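Local coordinates for thioredoxin-like protein (Parabacteroides distasonis, PDB 4FO5) that is of unknown function but adopts a thioredoxin-like fold of the AhpC/TSA family, probably without classical dithiol chemistry because the usual pair of active-site cysteines is replaced, at residues 39-44 / 72-77; 115-120 / 129-134. All blocks are in the same frame, centred on the assembly; numbering follows the deposited sequence.

Interaction 1 (39-44 / 72-77)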
loop_
_atom_site.group_PDB
_atom_site.type_symbol
_atom_site.label_atom_id
_atom_site.label_comp_id
_atom_site.label_asym_id
_atom_site.label_seq_id
_atom_site.Cartn_x
_atom_site.Cartn_y
_atom_site.Cartn_z
ATOM N N PHE A 39 1.310 -3.248 2.360
ATOM C CA PHE A 39 2.530 -4.006 2.633
ATOM C C PHE A 39 2.200 -5.457 2.635
ATOM O O PHE A 39 1.205 -5.870 3.237
ATOM C CB PHE A 39 3.158 -3.592 3.978
ATOM C CG PHE A 39 3.628 -2.158 3.978
ATOM C CD1 PHE A 39 4.862 -1.817 3.441
ATOM C CD2 PHE A 39 2.800 -1.136 4.431
ATOM C CE1 PHE A 39 5.299 -0.486 3.435
ATOM C CE2 PHE A 39 3.239 0.188 4.439
ATOM C CZ PHE A 39 4.480 0.506 3.932
ATOM N N TRP A 40 3.037 -6.249 1.972
ATOM C CA TRP A 40 2.870 -7.689 1.876
ATOM C C TRP A 40 4.224 -8.345 1.604
ATOM O O TRP A 40 5.207 -7.656 1.355
ATOM C CB TRP A 40 1.858 -8.045 0.748
ATOM C CG TRP A 40 2.386 -7.747 -0.623
ATOM C CD1 TRP A 40 2.546 -6.519 -1.186
ATOM C CD2 TRP A 40 2.915 -8.692 -1.564
ATOM N NE1 TRP A 40 3.106 -6.637 -2.433
ATOM C CE2 TRP A 40 3.359 -7.962 -2.687
ATOM C CE3 TRP A 40 3.063 -10.088 -1.564
ATOM C CZ2 TRP A 40 3.940 -8.578 -3.806
ATOM C CZ3 TRP A 40 3.648 -10.697 -2.672
ATOM C CH2 TRP A 40 4.064 -9.946 -3.779
ATOM N N ALA A 41 4.258 -9.675 1.631
ATOM C CA ALA A 41 5.428 -10.485 1.293
ATOM C C ALA A 41 4.952 -11.865 0.891
ATOM O O ALA A 41 3.965 -12.346 1.450
ATOM C CB ALA A 41 6.394 -10.574 2.466
ATOM N N ALA A 42 5.634 -12.497 -0.084
ATOM C CA ALA A 42 5.306 -13.851 -0.543
ATOM C C ALA A 42 5.345 -14.861 0.624
ATOM O O ALA A 42 4.547 -15.794 0.631
ATOM C CB ALA A 42 6.264 -14.281 -1.646
ATOM N N TYR A 43 6.216 -14.621 1.646
ATOM C CA TYR A 43 6.337 -15.478 2.837
ATOM C C TYR A 43 5.132 -15.323 3.816
ATOM O O TYR A 43 5.055 -16.066 4.791
ATOM C CB TYR A 43 7.677 -15.252 3.576
ATOM C CG TYR A 43 7.870 -13.891 4.215
ATOM C CD1 TYR A 43 7.221 -13.557 5.402
ATOM C CD2 TYR A 43 8.805 -12.989 3.710
ATOM C CE1 TYR A 43 7.447 -12.335 6.035
ATOM C CE2 TYR A 43 9.037 -11.762 4.331
ATOM C CZ TYR A 43 8.347 -11.433 5.489
ATOM O OH TYR A 43 8.555 -10.215 6.100
ATOM N N ASP A 44 4.229 -14.350 3.587
ATOM C CA ASP A 44 3.023 -14.183 4.414
ATOM C C ASP A 44 1.843 -14.397 3.487
ATOM O O ASP A 44 1.463 -13.506 2.716
ATOM C CB ASP A 44 2.981 -12.825 5.131
ATOM C CG ASP A 44 1.847 -12.692 6.137
ATOM O OD1 ASP A 44 0.679 -12.551 5.708
ATOM O OD2 ASP A 44 2.130 -12.673 7.349
ATOM N N SER A 72 6.268 -4.980 -1.628
ATOM C CA SER A 72 6.696 -6.303 -1.187
ATOM C C SER A 72 7.910 -6.152 -0.293
ATOM O O SER A 72 8.850 -5.405 -0.630
ATOM C CB SER A 72 7.024 -7.193 -2.384
ATOM O OG SER A 72 7.858 -8.281 -2.022
HETATM N N MSE A 73 7.904 -6.888 0.831
HETATM C CA MSE A 73 8.980 -6.879 1.823
HETATM C C MSE A 73 9.848 -8.151 1.724
HETATM O O MSE A 73 10.657 -8.423 2.615
HETATM C CB MSE A 73 8.412 -6.681 3.240
HETATM C CG MSE A 73 7.744 -5.331 3.424
HETATM SE SE MSE A 73 9.089 -3.918 3.301
HETATM C CE MSE A 73 8.051 -2.570 2.886
ATOM N N ASP A 74 9.721 -8.898 0.610
ATOM C CA ASP A 74 10.566 -10.069 0.345
ATOM C C ASP A 74 11.976 -9.570 0.051
ATOM O O ASP A 74 12.115 -8.589 -0.680
ATOM C CB ASP A 74 10.027 -10.901 -0.833
ATOM C CG ASP A 74 8.662 -11.518 -0.605
ATOM O OD1 ASP A 74 8.569 -12.475 0.191
ATOM O OD2 ASP A 74 7.697 -11.081 -1.263
ATOM N N GLU A 75 13.008 -10.193 0.654
ATOM C CA GLU A 75 14.403 -9.778 0.461
ATOM C C GLU A 75 14.876 -9.951 -1.004
ATOM O O GLU A 75 15.556 -9.060 -1.525
ATOM C CB GLU A 75 15.336 -10.546 1.410
ATOM N N LYS A 76 14.504 -11.069 -1.666
ATOM C CA LYS A 76 14.928 -11.349 -3.041
ATOM C C LYS A 76 13.990 -10.731 -4.075
ATOM O O LYS A 76 12.771 -10.901 -3.995
ATOM C CB LYS A 76 15.050 -12.860 -3.283
ATOM C CG LYS A 76 16.339 -13.274 -3.969
ATOM C CD LYS A 76 16.471 -14.787 -4.011
ATOM N N GLU A 77 14.577 -10.030 -5.061
ATOM C CA GLU A 77 13.878 -9.373 -6.170
ATOM C C GLU A 77 13.227 -10.409 -7.092
ATOM O O GLU A 77 12.156 -10.145 -7.645
ATOM C CB GLU A 77 14.861 -8.496 -6.969
ATOM C CG GLU A 77 14.201 -7.512 -7.921
ATOM C CD GLU A 77 14.877 -7.421 -9.274
ATOM O OE1 GLU A 77 14.558 -8.254 -10.154
ATOM O OE2 GLU A 77 15.726 -6.519 -9.458
#
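Trp40 holds CG between its backbone N and carbonyl carbon (chi1 69°), which lays one face of the indole on Ser72. CZ2 of Trp40 comes to 3.7 Å from Ser72 CB, and Ser72 CA sits over the five-membered ring in a CH-pi contact, 4.0 Å from its centroid. With chi1 at 160°, the hydroxyl of Ser72 swings to Asp74, where OG donates to OD2 over 2.9 Å. That oxygen accepts a second, almost straight bond from Ala42 N, 2.8 Å from Asp74 OD2. Ala42 N uses the syn lone pair, while the serine arrives on the anti side, tilted out of the carboxylate plane. Two donors on this one oxygen help to fix the rotation of the Asp74 carboxylate, and the Tyr43 ring, nearly perpendicular to it, passes beside it with CD2 3.6 Å from OD1 of Asp74. Next to this, Met73 N donates to Trp40 O (2.9 Å), continuing the parallel pairing of Trp40 with Ser72, and the selenomethionine chain bends to set CE at the edge of the Phe39 ring. The type I turn from Ala41 to Asp44 leads into the place where thioredoxins carry their CxxC motif; Asp44 and Ser47 probably stand where relatives have the cysteines. Asp44 N-caps helix 45-58, which links strands 34-40 and 66-72 in a beta-alpha-beta crossover, while helix 77-87 covers Trp40 and Ala42 through Thr83.

Interaction 2 (115-120 / 129-134)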
loop_
_atom_site.group_PDB
_atom_site.type_symbol
_atom_site.label_atom_id
_atom_site.label_comp_id
_atom_site.label_asym_id
_atom_site.label_seq_id
_atom_site.Cartn_x
_atom_site.Cartn_y
_atom_site.Cartn_z
ATOM N N PHE A 115 1.686 -7.172 8.547
ATOM C CA PHE A 115 1.459 -6.506 7.275
ATOM C C PHE A 115 0.101 -5.837 7.313
ATOM O O PHE A 115 -0.867 -6.414 7.800
ATOM C CB PHE A 115 1.586 -7.489 6.119
ATOM C CG PHE A 115 3.022 -7.895 5.926
ATOM C CD1 PHE A 115 4.003 -6.945 5.673
ATOM C CD2 PHE A 115 3.401 -9.222 6.024
ATOM C CE1 PHE A 115 5.335 -7.321 5.496
ATOM C CE2 PHE A 115 4.729 -9.599 5.837
ATOM C CZ PHE A 115 5.688 -8.646 5.579
ATOM N N LYS A 116 0.064 -4.598 6.865
ATOM C CA LYS A 116 -1.073 -3.713 6.972
ATOM C C LYS A 116 -1.229 -2.903 5.684
ATOM O O LYS A 116 -0.315 -2.873 4.859
ATOM C CB LYS A 116 -0.737 -2.779 8.172
ATOM C CG LYS A 116 -1.867 -1.974 8.800
ATOM C CD LYS A 116 -1.482 -1.510 10.209
ATOM C CE LYS A 116 -2.477 -0.554 10.825
ATOM N NZ LYS A 116 -1.927 0.122 12.035
ATOM N N ASN A 117 -2.390 -2.265 5.512
ATOM C CA ASN A 117 -2.662 -1.344 4.425
ATOM C C ASN A 117 -3.210 -0.038 5.021
ATOM O O ASN A 117 -3.693 -0.012 6.161
ATOM C CB ASN A 117 -3.583 -1.927 3.342
ATOM C CG ASN A 117 -5.064 -2.002 3.646
ATOM O OD1 ASN A 117 -5.694 -1.085 4.206
ATOM N ND2 ASN A 117 -5.681 -3.054 3.153
ATOM N N PHE A 118 -3.086 1.037 4.267
ATOM C CA PHE A 118 -3.519 2.361 4.687
ATOM C C PHE A 118 -4.123 3.098 3.519
ATOM O O PHE A 118 -3.551 3.111 2.432
ATOM C CB PHE A 118 -2.315 3.182 5.233
ATOM C CG PHE A 118 -1.513 2.516 6.323
ATOM C CD1 PHE A 118 -0.459 1.662 6.012
ATOM C CD2 PHE A 118 -1.845 2.696 7.657
ATOM C CE1 PHE A 118 0.246 1.005 7.013
ATOM C CE2 PHE A 118 -1.107 2.069 8.663
ATOM C CZ PHE A 118 -0.051 1.245 8.334
ATOM N N LEU A 119 -5.288 3.688 3.731
ATOM C CA LEU A 119 -5.907 4.565 2.755
ATOM C C LEU A 119 -5.461 5.994 3.128
ATOM O O LEU A 119 -5.756 6.474 4.222
ATOM C CB LEU A 119 -7.433 4.401 2.729
ATOM C CG LEU A 119 -8.182 5.221 1.664
ATOM C CD1 LEU A 119 -7.717 4.852 0.241
ATOM C CD2 LEU A 119 -9.669 5.002 1.788
ATOM N N ILE A 120 -4.668 6.608 2.255
ATOM C CA ILE A 120 -4.090 7.929 2.433
ATOM C C ILE A 120 -4.782 8.913 1.480
ATOM O O ILE A 120 -4.867 8.644 0.277
ATOM C CB ILE A 120 -2.536 7.848 2.202
ATOM C CG1 ILE A 120 -1.876 6.762 3.133
ATOM C CG2 ILE A 120 -1.887 9.215 2.371
ATOM C CD1 ILE A 120 -0.403 6.325 2.776
ATOM N N ALA A 129 -7.353 2.360 7.899
ATOM C CA ALA A 129 -6.309 1.348 8.065
ATOM C C ALA A 129 -6.927 -0.014 7.858
ATOM O O ALA A 129 -8.112 -0.171 8.144
ATOM C CB ALA A 129 -5.698 1.450 9.466
ATOM N N ASN A 130 -6.153 -0.979 7.344
ATOM C CA ASN A 130 -6.576 -2.373 7.072
ATOM C C ASN A 130 -7.938 -2.414 6.411
ATOM O O ASN A 130 -8.851 -3.014 6.955
ATOM C CB ASN A 130 -6.599 -3.214 8.366
ATOM C CG ASN A 130 -5.252 -3.281 9.025
ATOM O OD1 ASN A 130 -4.297 -3.851 8.475
ATOM N ND2 ASN A 130 -5.135 -2.642 10.181
ATOM N N VAL A 131 -8.078 -1.734 5.264
ATOM C CA VAL A 131 -9.343 -1.683 4.557
ATOM C C VAL A 131 -9.492 -2.983 3.728
ATOM O O VAL A 131 -8.494 -3.519 3.221
ATOM C CB VAL A 131 -9.453 -0.374 3.718
ATOM C CG1 VAL A 131 -8.765 -0.479 2.362
ATOM C CG2 VAL A 131 -10.893 0.063 3.562
ATOM N N THR A 132 -10.719 -3.484 3.638
ATOM C CA THR A 132 -11.065 -4.668 2.872
ATOM C C THR A 132 -11.393 -4.184 1.471
ATOM O O THR A 132 -11.713 -2.994 1.333
ATOM C CB THR A 132 -12.275 -5.390 3.499
ATOM O OG1 THR A 132 -13.411 -4.518 3.494
ATOM C CG2 THR A 132 -11.991 -5.962 4.866
ATOM N N PRO A 133 -11.424 -5.048 0.427
ATOM C CA PRO A 133 -11.828 -4.557 -0.903
ATOM C C PRO A 133 -13.216 -3.913 -0.851
ATOM O O PRO A 133 -13.421 -2.848 -1.424
ATOM C CB PRO A 133 -11.818 -5.825 -1.759
ATOM C CG PRO A 133 -10.842 -6.714 -1.085
ATOM C CD PRO A 133 -11.066 -6.481 0.376
ATOM N N GLU A 134 -14.149 -4.546 -0.117
ATOM C CA GLU A 134 -15.542 -4.131 0.047
ATOM C C GLU A 134 -15.617 -2.742 0.688
ATOM O O GLU A 134 -16.224 -1.847 0.095
ATOM C CB GLU A 134 -16.324 -5.172 0.875
ATOM C CG GLU A 134 -16.410 -6.560 0.242
ATOM C CD GLU A 134 -15.156 -7.424 0.205
ATOM O OE1 GLU A 134 -14.304 -7.294 1.115
ATOM O OE2 GLU A 134 -15.044 -8.259 -0.724
#
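Asn117 OD1 takes the backbone N-H of Val131 at 2.7 Å, slightly out of the amide's carbonyl plane. The other half of the same amide completes a two-point grip: ND2 of Asn117 gives a nearly straight bond (171°) to Val131 O, 2.9 Å away, lying in the plane of both groups and on a lone pair of the oxygen. Placing CG between backbone N and carbonyl carbon (chi1 77°) brings this side chain alongside the chain of Val131, and the paired bonds keep its amide from flipping. The backbone of Asn117 joins in, its O accepting from Asn130 N at 2.9 Å. With an alanine in place of Asn117, the N-H and C=O of Val131 would probably both lose these mates, and the link into helix 133-140 would be freer to shift. Asn130 takes a left-handed backbone conformation just past the strand, and its amide crosses the extended Lys116 chain at about a right angle, with OD1 against CG of Lys116 (3.1 Å) and ND2 near CE. Ala129, the antiparallel non-hydrogen-bonded partner of Phe118, puts CB on the same face of the sheet, 4.4 Å from CD2 of Phe118. The contact fastens the hairpin of strands 117-120 and 126-129 to the start of helix 133-140, N-capped by Thr132. Strand 34-40 flanks 117-120 in the sheet, helix 45-58 meets Asn117 through Leu54, and Val131 packs on Leu136 and Ile139.

From the N terminus, strand 34-40 opens interaction 1, which closes when the chain returns through helix 45-58 and strand 66-72. Only after helix 77-87 and edge strand 94-96 does interaction 2 begin, closing the short hairpin loop between 115-120 and 129-134. The two loops therefore follow in series, neither nested nor crossed, with centres about 17 Å apart. They meet at the sheet: strands 34-40 and 117-120 are antiparallel neighbours, Phe39 N probably bonds to Lys116 O (3.0 Å), and Phe115 packs on Ala41 and Tyr43. Together they tie the parallel beta-alpha-beta half of the thioredoxin-like fold to its C-terminal hairpin and helix.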